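Local coordinates for protein Ala-tRNApro hydrolase ProX (PDB 1WDV) that probably hydrolyses alanine wrongly attached to proline tRNA, a trans-editing activity that complements prolyl-tRNA synthetase, at residues 43-48 with 57-62; 47-52 with 78-83; 114-119 with 135-140. All blocks are in the same frame, centred on the assembly; numbering follows the deposited sequence.

Contact 1: residues 43-48 with 57-62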
loop_
_atom_site.group_PDB
_atom_site.type_symbol
_atom_site.label_atom_id
_atom_site.label_comp_id
_atom_site.label_asym_id
_atom_site.label_seq_id
_atom_site.Cartn_x
_atom_site.Cartn_y
_atom_site.Cartn_z
ATOM N N VAL A 43 0.298 -0.567 -7.121
ATOM C CA VAL A 43 -0.057 -1.335 -5.939
ATOM C C VAL A 43 -0.988 -0.594 -5.011
ATOM O O VAL A 43 -0.906 0.623 -4.880
ATOM C CB VAL A 43 1.199 -1.766 -5.150
ATOM C CG1 VAL A 43 2.040 -2.693 -6.003
ATOM C CG2 VAL A 43 2.036 -0.534 -4.772
ATOM N N LYS A 44 -1.887 -1.336 -4.380
ATOM C CA LYS A 44 -2.792 -0.684 -3.452
ATOM C C LYS A 44 -2.450 -1.094 -2.037
ATOM O O LYS A 44 -2.047 -2.227 -1.808
ATOM C CB LYS A 44 -4.239 -1.028 -3.795
ATOM C CG LYS A 44 -4.489 -2.459 -4.148
ATOM C CD LYS A 44 -5.598 -2.531 -5.203
ATOM C CE LYS A 44 -6.041 -3.959 -5.504
ATOM N NZ LYS A 44 -7.303 -3.968 -6.314
ATOM N N THR A 45 -2.551 -0.128 -1.124
ATOM C CA THR A 45 -2.312 -0.324 0.303
ATOM C C THR A 45 -3.702 -0.478 0.876
ATOM O O THR A 45 -4.433 0.503 0.990
ATOM C CB THR A 45 -1.671 0.923 0.964
ATOM O OG1 THR A 45 -0.433 1.242 0.311
ATOM C CG2 THR A 45 -1.348 0.650 2.413
ATOM N N LEU A 46 -4.076 -1.701 1.208
ATOM C CA LEU A 46 -5.398 -1.962 1.756
ATOM C C LEU A 46 -5.368 -2.042 3.259
ATOM O O LEU A 46 -4.559 -2.768 3.821
ATOM C CB LEU A 46 -5.935 -3.297 1.230
ATOM C CG LEU A 46 -5.989 -3.411 -0.293
ATOM C CD1 LEU A 46 -6.429 -4.852 -0.674
ATOM C CD2 LEU A 46 -6.936 -2.354 -0.848
ATOM N N ILE A 47 -6.263 -1.324 3.929
ATOM C CA ILE A 47 -6.275 -1.419 5.389
ATOM C C ILE A 47 -7.195 -2.566 5.805
ATOM O O ILE A 47 -8.366 -2.661 5.373
ATOM C CB ILE A 47 -6.740 -0.091 6.021
ATOM C CG1 ILE A 47 -5.823 1.050 5.560
ATOM C CG2 ILE A 47 -6.744 -0.193 7.540
ATOM C CD1 ILE A 47 -4.322 0.884 5.938
ATOM N N VAL A 48 -6.664 -3.447 6.656
ATOM C CA VAL A 48 -7.408 -4.612 7.124
ATOM C C VAL A 48 -7.488 -4.551 8.650
ATOM O O VAL A 48 -6.515 -4.170 9.313
ATOM C CB VAL A 48 -6.683 -5.896 6.662
ATOM C CG1 VAL A 48 -7.349 -7.152 7.220
ATOM C CG2 VAL A 48 -6.713 -5.942 5.122
ATOM N N ALA A 57 -1.780 -2.860 7.044
ATOM C CA ALA A 57 -1.730 -2.177 5.738
ATOM C C ALA A 57 -1.148 -3.298 4.870
ATOM O O ALA A 57 -0.046 -3.764 5.110
ATOM C CB ALA A 57 -0.786 -0.981 5.779
ATOM N N VAL A 58 -1.911 -3.714 3.865
ATOM C CA VAL A 58 -1.536 -4.843 3.026
ATOM C C VAL A 58 -1.352 -4.365 1.587
ATOM O O VAL A 58 -2.300 -3.916 0.949
ATOM C CB VAL A 58 -2.666 -5.921 3.107
ATOM C CG1 VAL A 58 -2.221 -7.218 2.384
ATOM C CG2 VAL A 58 -2.987 -6.207 4.599
ATOM N N VAL A 59 -0.125 -4.486 1.084
ATOM C CA VAL A 59 0.206 -4.036 -0.255
ATOM C C VAL A 59 0.121 -5.169 -1.253
ATOM O O VAL A 59 0.851 -6.166 -1.143
ATOM C CB VAL A 59 1.640 -3.442 -0.297
ATOM C CG1 VAL A 59 1.924 -2.893 -1.654
ATOM C CG2 VAL A 59 1.760 -2.322 0.761
ATOM N N ILE A 60 -0.786 -5.015 -2.226
ATOM C CA ILE A 60 -0.995 -6.041 -3.244
ATOM C C ILE A 60 -1.006 -5.455 -4.653
ATOM O O ILE A 60 -1.146 -4.237 -4.835
ATOM C CB ILE A 60 -2.335 -6.824 -3.026
ATOM C CG1 ILE A 60 -3.537 -5.918 -3.290
ATOM C CG2 ILE A 60 -2.411 -7.362 -1.564
ATOM C CD1 ILE A 60 -4.893 -6.698 -3.331
ATOM N N PRO A 61 -0.801 -6.306 -5.670
ATOM C CA PRO A 61 -0.801 -5.888 -7.083
ATOM C C PRO A 61 -2.161 -5.303 -7.440
ATOM O O PRO A 61 -3.186 -5.748 -6.937
ATOM C CB PRO A 61 -0.548 -7.182 -7.848
ATOM C CG PRO A 61 0.124 -8.055 -6.851
ATOM C CD PRO A 61 -0.550 -7.751 -5.552
ATOM N N GLY A 62 -2.166 -4.332 -8.339
ATOM C CA GLY A 62 -3.397 -3.660 -8.708
ATOM C C GLY A 62 -4.430 -4.496 -9.420
ATOM O O GLY A 62 -5.630 -4.133 -9.403
#
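K44 and I60 face each other as a hydrogen-bonded pair of an antiparallel beta hairpin, and their side chains show how a charged residue can cover an apolar one. From CB, the K44 chain first turns in between the backbone N and the carbonyl carbon (chi1 43°), and a second bend at chi2 carries it back over its partner. K44 CG lies 3.7 Å from I60 CG1. Farther out, K44 CE packs 3.7 Å from I60 CD1 and is equally near the carbonyl O of P61. The tip, K44 NZ, comes to 3.5 Å from G62 O without bonding to it, and gives a weak hydrogen bond to the carbonyl of K64. With an alanine in its place, I60 CD1 is likely to lose its methylene cover, and the K64 carbonyl its lysine donor.

I60 CD1 is also met by L46 CD1 at 3.6 Å, the two side chains crossing at about a right angle. On the reverse face, V59 CG1 rests 3.7 Å from V43 CB, and A57 CB packs 3.8 Å from T45 CG2; T45 OG1 hydrogen-bonds to V98 O.

The strands themselves are joined by two pairs of reciprocal bonds, K44 with I60 and L46 with V58. The straightest, L46 N to V58 O, is 2.9 Å long with an N-H...O angle of 176°, yet its donor stands 38° out of the carbonyl plane. Weaker CA-H...O contacts, such as V59 CA to K44 O, share the same carbonyls. The chemistry implies a division of labour: peptide groups satisfy one another within the buried hairpin, apolar side chains pack on both faces, and the one lysine spends its methylenes on apolar cover while its ammonium makes one weak bond, to the K64 carbonyl.

Contact 2: residues 47-52 with 78-83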
loop_
_atom_site.group_PDB
_atom_site.type_symbol
_atom_site.label_atom_id
_atom_site.label_comp_id
_atom_site.label_asym_id
_atom_site.label_seq_id
_atom_site.Cartn_x
_atom_site.Cartn_y
_atom_site.Cartn_z
ATOM N N ILE A 47 -6.263 -1.324 3.929
ATOM C CA ILE A 47 -6.275 -1.419 5.389
ATOM C C ILE A 47 -7.195 -2.566 5.805
ATOM O O ILE A 47 -8.366 -2.661 5.373
ATOM C CB ILE A 47 -6.740 -0.091 6.021
ATOM C CG1 ILE A 47 -5.823 1.050 5.560
ATOM C CG2 ILE A 47 -6.744 -0.193 7.540
ATOM C CD1 ILE A 47 -4.322 0.884 5.938
ATOM N N VAL A 48 -6.664 -3.447 6.656
ATOM C CA VAL A 48 -7.408 -4.612 7.124
ATOM C C VAL A 48 -7.488 -4.551 8.650
ATOM O O VAL A 48 -6.515 -4.170 9.313
ATOM C CB VAL A 48 -6.683 -5.896 6.662
ATOM C CG1 VAL A 48 -7.349 -7.152 7.220
ATOM C CG2 VAL A 48 -6.713 -5.942 5.122
ATOM N N LEU A 49 -8.646 -4.933 9.194
ATOM C CA LEU A 49 -8.855 -4.878 10.637
ATOM C C LEU A 49 -9.144 -6.237 11.230
ATOM O O LEU A 49 -9.921 -6.992 10.655
ATOM C CB LEU A 49 -10.059 -3.993 10.937
ATOM C CG LEU A 49 -10.055 -2.616 10.266
ATOM C CD1 LEU A 49 -11.380 -1.916 10.588
ATOM C CD2 LEU A 49 -8.880 -1.795 10.769
ATOM N N ASP A 50 -8.551 -6.570 12.375
ATOM C CA ASP A 50 -8.927 -7.824 12.992
ATOM C C ASP A 50 -9.974 -7.492 14.065
ATOM O O ASP A 50 -10.327 -6.324 14.259
ATOM C CB ASP A 50 -7.714 -8.614 13.556
ATOM C CG ASP A 50 -6.982 -7.913 14.702
ATOM O OD1 ASP A 50 -7.619 -7.228 15.523
ATOM O OD2 ASP A 50 -5.726 -8.088 14.791
ATOM N N ASN A 51 -10.517 -8.497 14.741
ATOM C CA ASN A 51 -11.536 -8.204 15.739
ATOM C C ASN A 51 -11.042 -7.860 17.148
ATOM O O ASN A 51 -11.823 -7.902 18.108
ATOM C CB ASN A 51 -12.535 -9.361 15.796
ATOM C CG ASN A 51 -11.924 -10.634 16.360
ATOM O OD1 ASN A 51 -10.709 -10.745 16.533
ATOM N ND2 ASN A 51 -12.780 -11.605 16.649
ATOM N N ALA A 52 -9.769 -7.502 17.279
ATOM C CA ALA A 52 -9.208 -7.146 18.570
ATOM C C ALA A 52 -8.389 -5.863 18.524
ATOM O O ALA A 52 -7.390 -5.738 19.224
ATOM C CB ALA A 52 -8.346 -8.303 19.113
ATOM N N PRO A 78 -10.111 -13.309 13.278
ATOM C CA PRO A 78 -11.051 -12.957 12.216
ATOM C C PRO A 78 -10.682 -11.559 11.696
ATOM O O PRO A 78 -10.350 -10.673 12.491
ATOM C CB PRO A 78 -12.402 -12.944 12.933
ATOM C CG PRO A 78 -12.203 -13.957 14.053
ATOM C CD PRO A 78 -10.816 -13.606 14.538
ATOM N N VAL A 79 -10.756 -11.352 10.386
ATOM C CA VAL A 79 -10.431 -10.029 9.825
ATOM C C VAL A 79 -11.443 -9.557 8.799
ATOM O O VAL A 79 -12.284 -10.327 8.320
ATOM C CB VAL A 79 -9.051 -10.010 9.105
ATOM C CG1 VAL A 79 -7.945 -10.294 10.106
ATOM C CG2 VAL A 79 -9.024 -11.023 7.968
ATOM N N ARG A 80 -11.353 -8.277 8.459
ATOM C CA ARG A 80 -12.226 -7.716 7.434
ATOM C C ARG A 80 -11.530 -6.504 6.869
ATOM O O ARG A 80 -10.563 -6.016 7.436
ATOM C CB ARG A 80 -13.591 -7.290 8.005
ATOM C CG ARG A 80 -13.563 -6.057 8.934
ATOM C CD ARG A 80 -14.999 -5.616 9.213
ATOM N NE ARG A 80 -15.105 -4.589 10.256
ATOM C CZ ARG A 80 -14.901 -3.284 10.085
ATOM N NH1 ARG A 80 -14.566 -2.811 8.897
ATOM N NH2 ARG A 80 -15.059 -2.435 11.112
ATOM N N LEU A 81 -12.033 -6.017 5.736
ATOM C CA LEU A 81 -11.489 -4.806 5.137
ATOM C C LEU A 81 -12.044 -3.639 5.915
ATOM O O LEU A 81 -13.214 -3.670 6.316
ATOM C CB LEU A 81 -11.982 -4.635 3.700
ATOM C CG LEU A 81 -11.373 -5.599 2.708
ATOM C CD1 LEU A 81 -12.213 -5.585 1.423
ATOM C CD2 LEU A 81 -9.915 -5.189 2.454
ATOM N N ALA A 82 -11.199 -2.649 6.168
ATOM C CA ALA A 82 -11.645 -1.402 6.801
ATOM C C ALA A 82 -12.512 -0.729 5.746
ATOM O O ALA A 82 -12.216 -0.795 4.537
ATOM C CB ALA A 82 -10.457 -0.497 7.088
ATOM N N ARG A 83 -13.590 -0.090 6.187
ATOM C CA ARG A 83 -14.451 0.656 5.273
ATOM C C ARG A 83 -13.758 1.990 4.969
ATOM O O ARG A 83 -12.870 2.418 5.709
ATOM C CB ARG A 83 -15.831 0.836 5.912
ATOM C CG ARG A 83 -16.519 -0.535 6.001
ATOM C CD ARG A 83 -17.915 -0.478 6.562
ATOM N NE ARG A 83 -17.918 -0.003 7.924
ATOM C CZ ARG A 83 -17.942 -0.775 9.008
ATOM N NH1 ARG A 83 -17.972 -2.117 8.927
ATOM N NH2 ARG A 83 -17.914 -0.188 10.193
HETATM O O HOH W 1 -9.715 -1.295 3.221
HETATM O O HOH W 2 -12.558 -8.505 11.949
#
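L49 CD1 sits over one face of the R80 guanidinium, 3.7 Å from R80 NH1 and offset toward the rim, while R83 NH1 lies over the centre of the opposite face. R80 CG lies between the backbone N and the carbonyl carbon (chi1 70°), and the chain then runs extended to NE, which lays the guanidinium over that methyl. This sandwich of a methyl, a guanidinium and a second arginine gathers beside E86, whose OE1 forms a salt bridge with R80 NH1 and accepts from R83 N; the carboxylate probably offsets the nearby positive charge. R80 NH1 also donates to L81 O at 3.0 Å, so it is gripped by both E86 and the L81 carbonyl, which should limit rotation of the group.

Beneath the side chains, strand 79-81 runs along the edge of strand 43-50. L49 and R80 exchange both backbone bonds: L49 N reaches R80 O at 2.8 Å, and R80 N returns to L49 O. A82 N continues the pairing to I47 O (2.9 Å), a carbonyl that also accepts from a water linking it to A82 O. A82 CB lodges beside both I47 CG2 and L49 CG. On the other face, V48 CG1 packs 3.8 Å from V79 CB.

Where the strands end, N51 lays its amide by P78 CD, and D50 OD1 accepts from A52 N (2.8 Å) in an Asx turn. An outer sheet strand is thus fixed in register by peptide bonds, with apolar contacts on both faces and the R80 guanidinium packed on L49 and paired with E86 at the partly exposed surface.

Contact 3: residues 114-119 with 135-140; sequences ILLSRK and SPRELV
P136 pushes its ring into a hollow lined by the backbone of a type I turn, L115 to R118, and the fit depends on shape without a single direct hydrogen bond between the segments. P136 CG comes 3.4 Å from L115 O, and P136 CD sits 3.2 Å from R118 O; L115 CB also touches the ring. Beside it, S135 CA points a C-H at the carbonyl O of K119.

The complementary bump belongs to L116. Its CG stands anti to the carbonyl carbon (chi1 -70°), which brings CD2 among R137, V140 and P136: from L116 CD2, R137 CG lies 3.8 Å away and V140 CG2 4.0 Å, with P136 CB completing the seat. The L116 and V140 side chains cross at about a right angle, and V147 of strand 146-148 touches both. R137 in turn runs extended across the loop and places one face of its guanidinium over L116 O, off-centre toward the rim. R137 NE is close to that oxygen, but at too poor an angle to bond.

What the two backbones cannot offer each other directly, one water supplies. It donates to L116 O (2.8 Å) and to R118 O (2.7 Å), and accepts from R137 N at 3.0 Å, giving a partner to an amide of the helix's first turn. A neighbouring amide, E138 N, is met within its own segment by S135 OG at 3.1 Å.

Serine at the N-cap followed by proline in the first turn is a classic helix start, and here that N-capped end of helix 136-143 is docked on a turn in the loop between strands 108-112 and 121-124.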
loop_
_atom_site.group_PDB
_atom_site.type_symbol
_atom_site.label_atom_id
_atom_site.label_comp_id
_atom_site.label_asym_id
_atom_site.label_seq_id
_atom_site.Cartn_x
_atom_site.Cartn_y
_atom_site.Cartn_z
ATOM N N ILE A 114 4.297 -11.680 -4.475
ATOM C CA ILE A 114 4.323 -11.611 -5.939
ATOM C C ILE A 114 4.950 -10.282 -6.397
ATOM O O ILE A 114 5.436 -10.169 -7.526
ATOM C CB ILE A 114 2.892 -11.801 -6.545
ATOM C CG1 ILE A 114 2.987 -12.015 -8.055
ATOM C CG2 ILE A 114 2.041 -10.601 -6.289
ATOM C CD1 ILE A 114 1.708 -12.550 -8.656
ATOM N N LEU A 115 4.990 -9.288 -5.512
ATOM C CA LEU A 115 5.577 -8.012 -5.882
ATOM C C LEU A 115 7.097 -7.962 -5.745
ATOM O O LEU A 115 7.724 -7.059 -6.270
ATOM C CB LEU A 115 4.995 -6.893 -5.008
ATOM C CG LEU A 115 3.491 -6.641 -5.154
ATOM C CD1 LEU A 115 3.077 -5.648 -4.066
ATOM C CD2 LEU A 115 3.174 -6.106 -6.565
ATOM N N LEU A 116 7.700 -8.939 -5.073
ATOM C CA LEU A 116 9.127 -8.851 -4.819
ATOM C C LEU A 116 10.097 -8.878 -6.001
ATOM O O LEU A 116 11.178 -8.271 -5.934
ATOM C CB LEU A 116 9.503 -9.892 -3.763
ATOM C CG LEU A 116 8.927 -9.504 -2.395
ATOM C CD1 LEU A 116 9.228 -10.617 -1.416
ATOM C CD2 LEU A 116 9.558 -8.189 -1.922
ATOM N N SER A 117 9.720 -9.549 -7.090
ATOM C CA SER A 117 10.592 -9.583 -8.257
ATOM C C SER A 117 10.500 -8.303 -9.079
ATOM O O SER A 117 11.328 -8.057 -9.958
ATOM C CB SER A 117 10.240 -10.767 -9.162
ATOM O OG SER A 117 8.927 -10.616 -9.645
ATOM N N ARG A 118 9.502 -7.467 -8.791
ATOM C CA ARG A 118 9.359 -6.218 -9.546
ATOM C C ARG A 118 10.267 -5.135 -8.961
ATOM O O ARG A 118 10.219 -4.852 -7.759
ATOM C CB ARG A 118 7.890 -5.747 -9.541
ATOM C CG ARG A 118 7.624 -4.588 -10.518
ATOM C CD ARG A 118 7.482 -5.074 -11.961
ATOM N NE ARG A 118 6.191 -5.723 -12.182
ATOM C CZ ARG A 118 5.832 -6.208 -13.364
ATOM N NH1 ARG A 118 6.675 -6.126 -14.389
ATOM N NH2 ARG A 118 4.620 -6.718 -13.538
ATOM N N LYS A 119 11.114 -4.535 -9.791
ATOM C CA LYS A 119 12.025 -3.530 -9.257
ATOM C C LYS A 119 11.348 -2.228 -8.892
ATOM O O LYS A 119 11.759 -1.567 -7.940
ATOM C CB LYS A 119 13.159 -3.252 -10.251
ATOM C CG LYS A 119 13.980 -4.512 -10.515
ATOM C CD LYS A 119 15.422 -4.209 -10.893
ATOM C CE LYS A 119 16.301 -5.438 -10.641
ATOM N NZ LYS A 119 17.738 -5.143 -10.881
ATOM N N SER A 135 10.601 0.599 -4.562
ATOM C CA SER A 135 11.025 -0.788 -4.761
ATOM C C SER A 135 10.431 -1.639 -3.658
ATOM O O SER A 135 10.646 -1.360 -2.489
ATOM C CB SER A 135 12.548 -0.890 -4.644
ATOM O OG SER A 135 12.924 -2.226 -4.303
ATOM N N PRO A 136 9.683 -2.694 -4.014
ATOM C CA PRO A 136 9.083 -3.577 -3.019
ATOM C C PRO A 136 10.140 -4.152 -2.076
ATOM O O PRO A 136 9.966 -4.152 -0.860
ATOM C CB PRO A 136 8.418 -4.651 -3.867
ATOM C CG PRO A 136 7.927 -3.845 -5.061
ATOM C CD PRO A 136 9.137 -2.951 -5.362
ATOM N N ARG A 137 11.248 -4.627 -2.628
ATOM C CA ARG A 137 12.276 -5.174 -1.748
ATOM C C ARG A 137 12.823 -4.149 -0.776
ATOM O O ARG A 137 13.060 -4.479 0.394
ATOM C CB ARG A 137 13.420 -5.749 -2.566
ATOM C CG ARG A 137 12.979 -7.013 -3.211
ATOM C CD ARG A 137 14.140 -7.711 -3.884
ATOM N NE ARG A 137 13.832 -9.121 -4.035
ATOM C CZ ARG A 137 14.285 -9.860 -5.032
ATOM N NH1 ARG A 137 15.068 -9.302 -5.958
ATOM N NH2 ARG A 137 13.964 -11.144 -5.096
ATOM N N GLU A 138 13.021 -2.920 -1.243
ATOM C CA GLU A 138 13.544 -1.873 -0.364
ATOM C C GLU A 138 12.512 -1.558 0.722
ATOM O O GLU A 138 12.869 -1.279 1.867
ATOM C CB GLU A 138 13.896 -0.609 -1.156
ATOM C CG GLU A 138 15.104 -0.819 -2.108
ATOM C CD GLU A 138 15.474 0.439 -2.899
ATOM O OE1 GLU A 138 14.785 1.476 -2.781
ATOM O OE2 GLU A 138 16.466 0.382 -3.660
ATOM N N LEU A 139 11.231 -1.644 0.367
ATOM C CA LEU A 139 10.188 -1.373 1.330
ATOM C C LEU A 139 10.248 -2.434 2.429
ATOM O O LEU A 139 10.199 -2.131 3.617
ATOM C CB LEU A 139 8.815 -1.413 0.640
ATOM C CG LEU A 139 7.641 -1.379 1.612
ATOM C CD1 LEU A 139 7.610 -0.045 2.305
ATOM C CD2 LEU A 139 6.321 -1.636 0.831
ATOM N N VAL A 140 10.351 -3.683 2.019
ATOM C CA VAL A 140 10.401 -4.762 2.988
ATOM C C VAL A 140 11.611 -4.620 3.887
ATOM O O VAL A 140 11.486 -4.700 5.123
ATOM C CB VAL A 140 10.386 -6.127 2.277
ATOM C CG1 VAL A 140 10.556 -7.267 3.278
ATOM C CG2 VAL A 140 9.041 -6.306 1.569
HETATM O O HOH W 3 11.462 -5.499 -5.471
#

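Contacts 1 and 2 are built on a common strand, 43-50: I47 and V48 take part in both, and the centres lie 13 Å apart as the five-stranded sheet passes from strand 55-61 to one outermost strand, 79-81. Contact 3 is also centred 13 Å from contact 1, but it meets the hairpin through side chains, with P61 CG 3.2 Å from I114 CG2 and V43 CG1 3.6 Å from L115 CD2. Contacts 2 and 3 do not touch; their centres are 24 Å apart, on opposite sides of the chain's centre. The hairpin thus lies between the sheet edge and the loop on which the capped helix rests. No ligand accompanies the three contacts, so their geometry alone assigns none to a catalytic site.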